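PDB 3TO3: citryl-spermidine/3,4-dihydroxybenzoyl-citryl-spermidine:spermidine ligase from Bacillus anthracis, which catalyses the ATP-dependent condensation of spermidine with N(8)-citryl-spermidine or its 3,4-dihydroxybenzoyl derivative, a step in building the siderophore petrobactin. Local coordinates for residues 34-39 against 79-84; 51-56 against 69-74; 567-572 against 586-591. One frame throughout, in Å; residues are numbered along the deposited sequence.

Contact 1. Residues 34-39 against 79-84; sequences SLIYEG and GRISID
The last turn of helix 18-37 packs through Ile36 and Tyr37 against Ile81, Ile83 and the Gly79-Arg80 segment that leads into strand 81-83, where the N-terminal antiparallel sheet meets the helix. Tyr37 does most of the touching. Its CG is anti to the backbone N (chi1 -174°), which swings the ring off the helix toward Gly79 and Arg80. Arg80 CD sits over one ring face, 4.0 Å from the centroid of the Tyr37 ring, in a CH-pi contact offset toward the rim. The arginine chain bends at chi2 and chi3, and its guanidinium plane is turned 46° from the ring. Tyr37 CE1 also lies 3.3 Å from Gly79 O, which approaches the ring obliquely. Nearer the backbone, Ile81 CG1 lies 4.0 Å from Tyr37 CB. Ile36 crosses Ile81 and Ile83 at about a right angle, with Ile36 CD1 4.2 Å from Ile83 CD1. The helix ends in a Schellman motif at Gly39. Tyr37 OH bonds to Phe78 O, and Arg80 forms a salt bridge with Glu519 of helix 502-528. No hydrogen bond joins the two segments; van der Waals and CH-pi contacts carry them, while polar partners hold the far ends of Tyr37 and Arg80.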
loop_
_atom_site.group_PDB
_atom_site.type_symbol
_atom_site.label_atom_id
_atom_site.label_comp_id
_atom_site.label_asym_id
_atom_site.label_seq_id
_atom_site.Cartn_x
_atom_site.Cartn_y
_atom_site.Cartn_z
ATOM N N SER B 34 12.856 21.031 -11.464
ATOM C CA SER B 34 12.804 21.297 -10.029
ATOM C C SER B 34 14.073 20.836 -9.292
ATOM O O SER B 34 14.450 21.462 -8.300
ATOM C CB SER B 34 11.519 20.771 -9.361
ATOM O OG SER B 34 11.495 19.365 -9.348
ATOM N N LEU B 35 14.744 19.784 -9.775
ATOM C CA LEU B 35 16.000 19.366 -9.123
ATOM C C LEU B 35 17.075 20.462 -9.290
ATOM O O LEU B 35 17.795 20.769 -8.359
ATOM C CB LEU B 35 16.507 18.028 -9.654
ATOM C CG LEU B 35 15.662 16.774 -9.371
ATOM C CD1 LEU B 35 16.222 15.609 -10.139
ATOM C CD2 LEU B 35 15.640 16.457 -7.905
ATOM N N ILE B 36 17.144 21.076 -10.470
ATOM C CA ILE B 36 18.082 22.153 -10.681
ATOM C C ILE B 36 17.613 23.424 -9.969
ATOM O O ILE B 36 18.388 24.042 -9.245
ATOM C CB ILE B 36 18.280 22.453 -12.148
ATOM C CG1 ILE B 36 18.689 21.197 -12.896
ATOM C CG2 ILE B 36 19.336 23.562 -12.357
ATOM C CD1 ILE B 36 18.788 21.450 -14.401
ATOM N N TYR B 37 16.346 23.795 -10.148
ATOM C CA TYR B 37 15.834 25.017 -9.534
ATOM C C TYR B 37 16.102 25.047 -8.017
ATOM O O TYR B 37 16.518 26.050 -7.493
ATOM C CB TYR B 37 14.325 25.184 -9.777
ATOM C CG TYR B 37 13.729 26.513 -9.294
ATOM C CD1 TYR B 37 14.334 27.745 -9.610
ATOM C CD2 TYR B 37 12.563 26.538 -8.544
ATOM C CE1 TYR B 37 13.799 28.932 -9.178
ATOM C CE2 TYR B 37 12.005 27.728 -8.126
ATOM C CZ TYR B 37 12.629 28.918 -8.444
ATOM O OH TYR B 37 12.076 30.093 -8.024
ATOM N N GLU B 38 15.830 23.962 -7.315
ATOM C CA GLU B 38 15.916 23.988 -5.852
ATOM C C GLU B 38 17.350 23.709 -5.399
ATOM O O GLU B 38 17.625 23.653 -4.219
ATOM C CB GLU B 38 14.971 22.942 -5.239
ATOM C CG GLU B 38 13.530 23.189 -5.546
ATOM C CD GLU B 38 12.559 22.179 -4.909
ATOM O OE1 GLU B 38 12.943 21.427 -3.970
ATOM O OE2 GLU B 38 11.386 22.150 -5.367
ATOM N N GLY B 39 18.250 23.485 -6.349
ATOM C CA GLY B 39 19.647 23.219 -6.040
ATOM C C GLY B 39 19.890 21.836 -5.467
ATOM O O GLY B 39 20.892 21.620 -4.835
ATOM N N GLY B 79 13.686 33.221 -11.266
ATOM C CA GLY B 79 14.776 32.334 -11.632
ATOM C C GLY B 79 14.353 30.919 -11.971
ATOM O O GLY B 79 15.175 30.017 -11.935
ATOM N N ARG B 80 13.086 30.697 -12.309
ATOM C CA ARG B 80 12.660 29.337 -12.638
ATOM C C ARG B 80 13.480 28.790 -13.831
ATOM O O ARG B 80 13.916 29.536 -14.719
ATOM C CB ARG B 80 11.193 29.301 -12.991
ATOM C CG ARG B 80 10.237 29.698 -11.904
ATOM C CD ARG B 80 9.909 28.542 -11.058
ATOM N NE ARG B 80 9.342 27.423 -11.804
ATOM C CZ ARG B 80 8.041 27.248 -12.041
ATOM N NH1 ARG B 80 7.138 28.144 -11.622
ATOM N NH2 ARG B 80 7.642 26.174 -12.720
ATOM N N ILE B 81 13.680 27.484 -13.821
ATOM C CA ILE B 81 14.404 26.792 -14.856
ATOM C C ILE B 81 13.400 26.228 -15.839
ATOM O O ILE B 81 12.448 25.549 -15.453
ATOM C CB ILE B 81 15.211 25.623 -14.247
ATOM C CG1 ILE B 81 16.160 26.131 -13.166
ATOM C CG2 ILE B 81 15.989 24.839 -15.322
ATOM C CD1 ILE B 81 17.180 27.104 -13.667
ATOM N N SER B 82 13.610 26.504 -17.116
ATOM C CA SER B 82 12.837 25.839 -18.154
ATOM C C SER B 82 13.755 24.896 -18.875
ATOM O O SER B 82 14.800 25.329 -19.314
ATOM C CB SER B 82 12.311 26.853 -19.172
ATOM O OG SER B 82 11.486 27.805 -18.560
ATOM N N ILE B 83 13.388 23.625 -19.013
ATOM C CA ILE B 83 14.214 22.704 -19.806
ATOM C C ILE B 83 13.575 22.539 -21.198
ATOM O O ILE B 83 12.470 22.042 -21.308
ATOM C CB ILE B 83 14.358 21.308 -19.147
ATOM C CG1 ILE B 83 15.124 21.369 -17.805
ATOM C CG2 ILE B 83 15.050 20.357 -20.104
ATOM C CD1 ILE B 83 16.551 21.900 -17.917
ATOM N N ASP B 84 14.264 22.984 -22.246
ATOM C CA ASP B 84 13.689 23.047 -23.589
ATOM C C ASP B 84 13.965 21.842 -24.498
ATOM O O ASP B 84 13.440 21.777 -25.611
ATOM C CB ASP B 84 14.149 24.328 -24.295
ATOM C CG ASP B 84 13.860 25.591 -23.461
ATOM O OD1 ASP B 84 12.725 25.703 -22.935
ATOM O OD2 ASP B 84 14.757 26.467 -23.319
#

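Contact 2. Residues 51-56 against 69-74; sequences QILFLI and ECYGRE
Strands 52-59 and 65-74 form a beta hairpin in the N-terminal antiparallel sheet, and Ile52, Phe54, Cys70 and Gly72 make its tightly bonded part. Ile52-Gly72 and Phe54-Cys70 are hydrogen-bonded antiparallel pairs, each with two backbone bonds. Phe54 N to Cys70 O is 2.7 Å and almost straight, at 175°. On this more buried face the Phe54 ring turns its edge to Gly72. Its CE2 is 3.8 Å from Gly72 N, which lies at the ring edge in plane, as does Cys70 O. Gly72 has no side chain, so the ring can lie close to the backbone. One ring face is covered by Ile52 CG2, 3.4 Å above the plane. Phe54 CB meets Cys70 SG at 4.2 Å. Beyond the strands, Ile36 of helix 18-37 and Ile83 of strand 81-83 also pack on Phe54.

The other face carries Leu53, Leu55, Glu69 and Tyr71, all partly exposed. Leu55 and Glu69 lie side by side and point the same way. At the open end, Gln51 crosses Tyr71 at about a right angle, its amide nearly parallel to the ring. Gln51 NE2 and Arg73 NE both reach Asp84 OD2, the arginine by a salt bridge. This ties the open end of the hairpin to the residue just after strand 81-83. Leu53 meets Tyr71 in the non-hydrogen-bonded pair between Ile52-Gly72 and Phe54-Cys70. Leu53 CG is anti to the backbone N (chi1 177°), and CD1 rests over the centre of the Tyr71 ring, 4.0 Å from its centroid.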
loop_
_atom_site.group_PDB
_atom_site.type_symbol
_atom_site.label_atom_id
_atom_site.label_comp_id
_atom_site.label_asym_id
_atom_site.label_seq_id
_atom_site.Cartn_x
_atom_site.Cartn_y
_atom_site.Cartn_z
ATOM N N GLN B 51 20.388 30.335 -24.181
ATOM C CA GLN B 51 20.363 28.978 -23.677
ATOM C C GLN B 51 21.506 28.632 -22.711
ATOM O O GLN B 51 22.546 29.264 -22.668
ATOM C CB GLN B 51 20.427 28.017 -24.871
ATOM C CG GLN B 51 19.293 28.174 -25.872
ATOM C CD GLN B 51 18.199 27.126 -25.696
ATOM O OE1 GLN B 51 18.107 26.181 -26.479
ATOM N NE2 GLN B 51 17.366 27.291 -24.676
ATOM N N ILE B 52 21.260 27.621 -21.905
ATOM C CA ILE B 52 22.256 27.021 -21.058
ATOM C C ILE B 52 22.272 25.538 -21.410
ATOM O O ILE B 52 21.214 24.918 -21.514
ATOM C CB ILE B 52 21.863 27.190 -19.572
ATOM C CG1 ILE B 52 22.022 28.648 -19.151
ATOM C CG2 ILE B 52 22.692 26.271 -18.674
ATOM C CD1 ILE B 52 21.149 29.047 -17.963
ATOM N N LEU B 53 23.458 24.976 -21.631
ATOM C CA LEU B 53 23.614 23.522 -21.661
ATOM C C LEU B 53 23.861 23.022 -20.237
ATOM O O LEU B 53 24.804 23.462 -19.582
ATOM C CB LEU B 53 24.787 23.117 -22.554
ATOM C CG LEU B 53 25.076 21.616 -22.598
ATOM C CD1 LEU B 53 23.803 20.840 -22.949
ATOM C CD2 LEU B 53 26.166 21.365 -23.629
ATOM N N PHE B 54 23.017 22.124 -19.748
ATOM C CA PHE B 54 23.199 21.600 -18.403
ATOM C C PHE B 54 23.813 20.209 -18.524
ATOM O O PHE B 54 23.313 19.380 -19.280
ATOM C CB PHE B 54 21.864 21.487 -17.654
ATOM C CG PHE B 54 21.182 22.796 -17.384
ATOM C CD1 PHE B 54 21.387 23.472 -16.176
ATOM C CD2 PHE B 54 20.290 23.335 -18.303
ATOM C CE1 PHE B 54 20.744 24.697 -15.892
ATOM C CE2 PHE B 54 19.630 24.551 -18.019
ATOM C CZ PHE B 54 19.870 25.237 -16.812
ATOM N N LEU B 55 24.892 19.965 -17.785
ATOM C CA LEU B 55 25.530 18.654 -17.743
ATOM C C LEU B 55 25.418 18.098 -16.345
ATOM O O LEU B 55 26.081 18.582 -15.443
ATOM C CB LEU B 55 27.004 18.764 -18.139
ATOM C CG LEU B 55 27.236 19.477 -19.485
ATOM C CD1 LEU B 55 28.704 19.863 -19.781
ATOM C CD2 LEU B 55 26.703 18.629 -20.623
ATOM N N ILE B 56 24.591 17.069 -16.168
ATOM C CA ILE B 56 24.357 16.477 -14.857
ATOM C C ILE B 56 25.140 15.188 -14.687
ATOM O O ILE B 56 25.041 14.275 -15.507
ATOM C CB ILE B 56 22.852 16.181 -14.627
ATOM C CG1 ILE B 56 22.008 17.427 -14.796
ATOM C CG2 ILE B 56 22.597 15.573 -13.250
ATOM C CD1 ILE B 56 20.540 17.100 -15.119
ATOM N N GLU B 69 22.431 15.296 -20.292
ATOM C CA GLU B 69 22.574 16.585 -20.961
ATOM C C GLU B 69 21.237 17.119 -21.396
ATOM O O GLU B 69 20.404 16.377 -21.896
ATOM C CB GLU B 69 23.416 16.457 -22.227
ATOM C CG GLU B 69 24.900 16.350 -22.003
ATOM C CD GLU B 69 25.700 16.330 -23.312
ATOM O OE1 GLU B 69 25.099 16.485 -24.410
ATOM O OE2 GLU B 69 26.938 16.153 -23.233
ATOM N N CYS B 70 21.045 18.415 -21.226
ATOM C CA CYS B 70 19.895 19.073 -21.809
ATOM C C CYS B 70 20.110 20.568 -21.907
ATOM O O CYS B 70 20.946 21.120 -21.200
ATOM C CB CYS B 70 18.637 18.766 -21.002
ATOM S SG CYS B 70 18.755 19.173 -19.298
ATOM N N TYR B 71 19.344 21.206 -22.791
ATOM C CA TYR B 71 19.366 22.642 -22.966
ATOM C C TYR B 71 18.169 23.278 -22.240
ATOM O O TYR B 71 17.072 22.728 -22.224
ATOM C CB TYR B 71 19.323 22.994 -24.454
ATOM C CG TYR B 71 20.661 22.855 -25.176
ATOM C CD1 TYR B 71 20.967 21.715 -25.921
ATOM C CD2 TYR B 71 21.610 23.865 -25.118
ATOM C CE1 TYR B 71 22.194 21.588 -26.589
ATOM C CE2 TYR B 71 22.837 23.754 -25.785
ATOM C CZ TYR B 71 23.126 22.608 -26.511
ATOM O OH TYR B 71 24.341 22.503 -27.193
ATOM N N GLY B 72 18.382 24.440 -21.640
ATOM C CA GLY B 72 17.284 25.175 -21.053
ATOM C C GLY B 72 17.663 26.594 -20.726
ATOM O O GLY B 72 18.683 27.085 -21.171
ATOM N N ARG B 73 16.833 27.249 -19.926
ATOM C CA ARG B 73 16.994 28.653 -19.627
ATOM C C ARG B 73 16.772 28.888 -18.138
ATOM O O ARG B 73 16.030 28.144 -17.485
ATOM C CB ARG B 73 15.930 29.454 -20.382
ATOM C CG ARG B 73 16.020 29.437 -21.900
ATOM C CD ARG B 73 14.739 30.024 -22.547
ATOM N NE ARG B 73 13.648 29.041 -22.495
ATOM C CZ ARG B 73 12.353 29.322 -22.622
ATOM N NH1 ARG B 73 11.919 30.581 -22.783
ATOM N NH2 ARG B 73 11.483 28.332 -22.577
ATOM N N GLU B 74 17.377 29.956 -17.626
ATOM C CA GLU B 74 17.038 30.495 -16.324
ATOM C C GLU B 74 16.228 31.782 -16.530
ATOM O O GLU B 74 16.713 32.739 -17.139
ATOM C CB GLU B 74 18.303 30.787 -15.544
ATOM C CG GLU B 74 18.078 31.138 -14.095
ATOM C CD GLU B 74 19.382 31.146 -13.288
ATOM O OE1 GLU B 74 19.512 30.360 -12.309
ATOM O OE2 GLU B 74 20.281 31.937 -13.644
#

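Contact 3. Residues 567-572 against 586-591; sequences FYAEQL and HEVPNP
Phe567 and Val588 meet on the buried side of a two-stranded antiparallel sheet, made of strands 566-570 and 585-589. The Phe567 ring crosses Val588 obliquely and touches it through CE2, 3.5 Å from Val588 CG2. Phe567 chi1 is 78°, with CG between the backbone N and the carbonyl carbon, and the end of the ring turns to the other strand. Ala569 CB lies on the same side, facing helix 502-528, where Asp510 and Leu514 approach it. On the exposed side, the Tyr568 ring crosses Glu587 obliquely. Tyr568 CE1 touches Glu587 CB at 3.3 Å, and the ring and carboxylate planes are 68° apart. Glu587 OE2 is hydrogen-bonded to Thr566 OG1. Two hydrogen-bonded pairs, Phe567-Val588 and Ala569-His586, flank this non-hydrogen-bonded pair. His586 N to Ala569 O is the shortest of their four bonds, at 2.8 Å. At the far end Gln571 crosses the imidazole obliquely, its amide 30° from the ring plane. Gln571 CG is 3.5 Å from His586 CD2. The imidazole also packs edge-to-face with Tyr37. One water lies at the imidazole edge, in the ring plane. It is 2.8 Å from His586 NE2 and donates a hydrogen bond to Glu570 O.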
loop_
_atom_site.group_PDB
_atom_site.type_symbol
_atom_site.label_atom_id
_atom_site.label_comp_id
_atom_site.label_asym_id
_atom_site.label_seq_id
_atom_site.Cartn_x
_atom_site.Cartn_y
_atom_site.Cartn_z
ATOM N N PHE B 567 13.853 36.638 -2.041
ATOM C CA PHE B 567 13.182 36.066 -0.888
ATOM C C PHE B 567 13.310 34.551 -0.906
ATOM O O PHE B 567 13.825 33.980 -1.869
ATOM C CB PHE B 567 11.710 36.444 -0.865
ATOM C CG PHE B 567 10.880 35.638 -1.806
ATOM C CD1 PHE B 567 10.125 34.576 -1.347
ATOM C CD2 PHE B 567 10.869 35.934 -3.153
ATOM C CE1 PHE B 567 9.362 33.818 -2.224
ATOM C CE2 PHE B 567 10.108 35.192 -4.033
ATOM C CZ PHE B 567 9.356 34.127 -3.562
ATOM N N TYR B 568 12.797 33.921 0.151
ATOM C CA TYR B 568 12.955 32.488 0.380
ATOM C C TYR B 568 11.693 31.746 -0.003
ATOM O O TYR B 568 10.671 31.882 0.638
ATOM C CB TYR B 568 13.325 32.200 1.846
ATOM C CG TYR B 568 14.798 32.404 2.143
ATOM C CD1 TYR B 568 15.755 32.124 1.177
ATOM C CD2 TYR B 568 15.241 32.887 3.378
ATOM C CE1 TYR B 568 17.117 32.308 1.417
ATOM C CE2 TYR B 568 16.616 33.071 3.634
ATOM C CZ TYR B 568 17.548 32.782 2.634
ATOM O OH TYR B 568 18.912 32.948 2.829
ATOM N N ALA B 569 11.792 30.975 -1.077
ATOM C CA ALA B 569 10.734 30.096 -1.565
ATOM C C ALA B 569 10.882 28.636 -1.053
ATOM O O ALA B 569 11.979 28.114 -0.930
ATOM C CB ALA B 569 10.755 30.101 -3.054
ATOM N N GLU B 570 9.755 27.995 -0.785
ATOM C CA GLU B 570 9.697 26.604 -0.387
ATOM C C GLU B 570 10.409 25.725 -1.380
ATOM O O GLU B 570 10.218 25.884 -2.566
ATOM C CB GLU B 570 8.238 26.147 -0.349
ATOM C CG GLU B 570 7.431 26.678 0.812
ATOM C CD GLU B 570 7.955 26.206 2.157
ATOM O OE1 GLU B 570 8.304 25.006 2.275
ATOM O OE2 GLU B 570 8.024 27.036 3.100
ATOM N N GLN B 571 11.163 24.745 -0.899
ATOM C CA GLN B 571 11.673 23.742 -1.801
ATOM C C GLN B 571 10.774 22.517 -1.650
ATOM O O GLN B 571 10.974 21.693 -0.764
ATOM C CB GLN B 571 13.065 23.324 -1.317
ATOM C CG GLN B 571 14.086 24.433 -1.264
ATOM C CD GLN B 571 15.400 23.956 -0.679
ATOM O OE1 GLN B 571 15.492 23.648 0.516
ATOM N NE2 GLN B 571 16.429 23.880 -1.520
ATOM N N LEU B 572 9.893 22.317 -2.612
ATOM C CA LEU B 572 8.864 21.280 -2.507
ATOM C C LEU B 572 9.378 19.884 -2.850
ATOM O O LEU B 572 9.037 18.907 -2.199
ATOM C CB LEU B 572 7.689 21.633 -3.410
ATOM C CG LEU B 572 7.039 22.997 -3.126
ATOM C CD1 LEU B 572 6.201 23.432 -4.306
ATOM C CD2 LEU B 572 6.200 22.963 -1.861
ATOM N N HIS B 586 14.757 28.094 -0.350
ATOM C CA HIS B 586 15.913 28.557 -1.115
ATOM C C HIS B 586 15.672 29.956 -1.660
ATOM O O HIS B 586 14.533 30.359 -1.862
ATOM C CB HIS B 586 16.338 27.578 -2.218
ATOM C CG HIS B 586 15.386 27.503 -3.380
ATOM N ND1 HIS B 586 15.767 27.781 -4.675
ATOM C CD2 HIS B 586 14.082 27.148 -3.442
ATOM C CE1 HIS B 586 14.736 27.598 -5.482
ATOM N NE2 HIS B 586 13.701 27.223 -4.756
ATOM N N GLU B 587 16.751 30.701 -1.859
ATOM C CA GLU B 587 16.661 32.087 -2.221
ATOM C C GLU B 587 16.502 32.248 -3.720
ATOM O O GLU B 587 17.266 31.673 -4.491
ATOM C CB GLU B 587 17.906 32.815 -1.766
ATOM C CG GLU B 587 17.801 34.324 -1.921
ATOM C CD GLU B 587 19.129 35.005 -1.723
ATOM O OE1 GLU B 587 20.134 34.278 -1.641
ATOM O OE2 GLU B 587 19.176 36.252 -1.660
ATOM N N VAL B 588 15.507 33.030 -4.123
ATOM C CA VAL B 588 15.205 33.240 -5.537
ATOM C C VAL B 588 15.068 34.730 -5.842
ATOM O O VAL B 588 14.697 35.509 -4.976
ATOM C CB VAL B 588 13.908 32.520 -5.943
ATOM C CG1 VAL B 588 14.027 31.013 -5.698
ATOM C CG2 VAL B 588 12.714 33.098 -5.193
ATOM N N PRO B 589 15.384 35.140 -7.075
ATOM C CA PRO B 589 15.226 36.573 -7.338
ATOM C C PRO B 589 13.741 36.918 -7.483
ATOM O O PRO B 589 12.889 36.077 -7.808
ATOM C CB PRO B 589 15.987 36.775 -8.649
ATOM C CG PRO B 589 15.768 35.465 -9.385
ATOM C CD PRO B 589 15.755 34.387 -8.287
ATOM N N ASN B 590 13.413 38.167 -7.203
ATOM C CA ASN B 590 12.024 38.602 -7.268
ATOM C C ASN B 590 11.794 39.517 -8.486
ATOM O O ASN B 590 12.336 40.624 -8.552
ATOM C CB ASN B 590 11.665 39.301 -5.967
ATOM C CG ASN B 590 10.282 39.912 -5.992
ATOM O OD1 ASN B 590 9.467 39.609 -6.866
ATOM N ND2 ASN B 590 10.016 40.799 -5.036
ATOM N N PRO B 591 11.008 39.048 -9.463
ATOM C CA PRO B 591 10.819 39.888 -10.656
ATOM C C PRO B 591 10.061 41.189 -10.329
ATOM O O PRO B 591 10.209 42.147 -11.072
ATOM C CB PRO B 591 10.003 38.982 -11.608
ATOM C CG PRO B 591 9.187 38.094 -10.650
ATOM C CD PRO B 591 10.120 37.856 -9.457
HETATM O O HOH W 1 11.041 26.337 -5.254
#

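How the contacts relate
From the N terminus, helix 18-37 leads into a run of antiparallel strands. Contact 1 brings residues 79-84 back to the end of that helix and closes a loop of about forty residues. Contact 2 falls within that loop, a shorter hairpin closure between strands 52-59 and 65-74. The two share a sheet, since strands 65-74 and 81-83 are neighbours in it: Ser82 O pairs with Arg73 N, and Asp84 N probably bonds to Tyr71 O. Contact 3 comes much later, in series, and closes a short loop near the C terminus. It touches contact 1 through Tyr37 and Glu38. The end of helix 18-37 thus lies between the N-terminal sheet and the C-terminal two-stranded sheet, touching both, while contacts 2 and 3 do not touch.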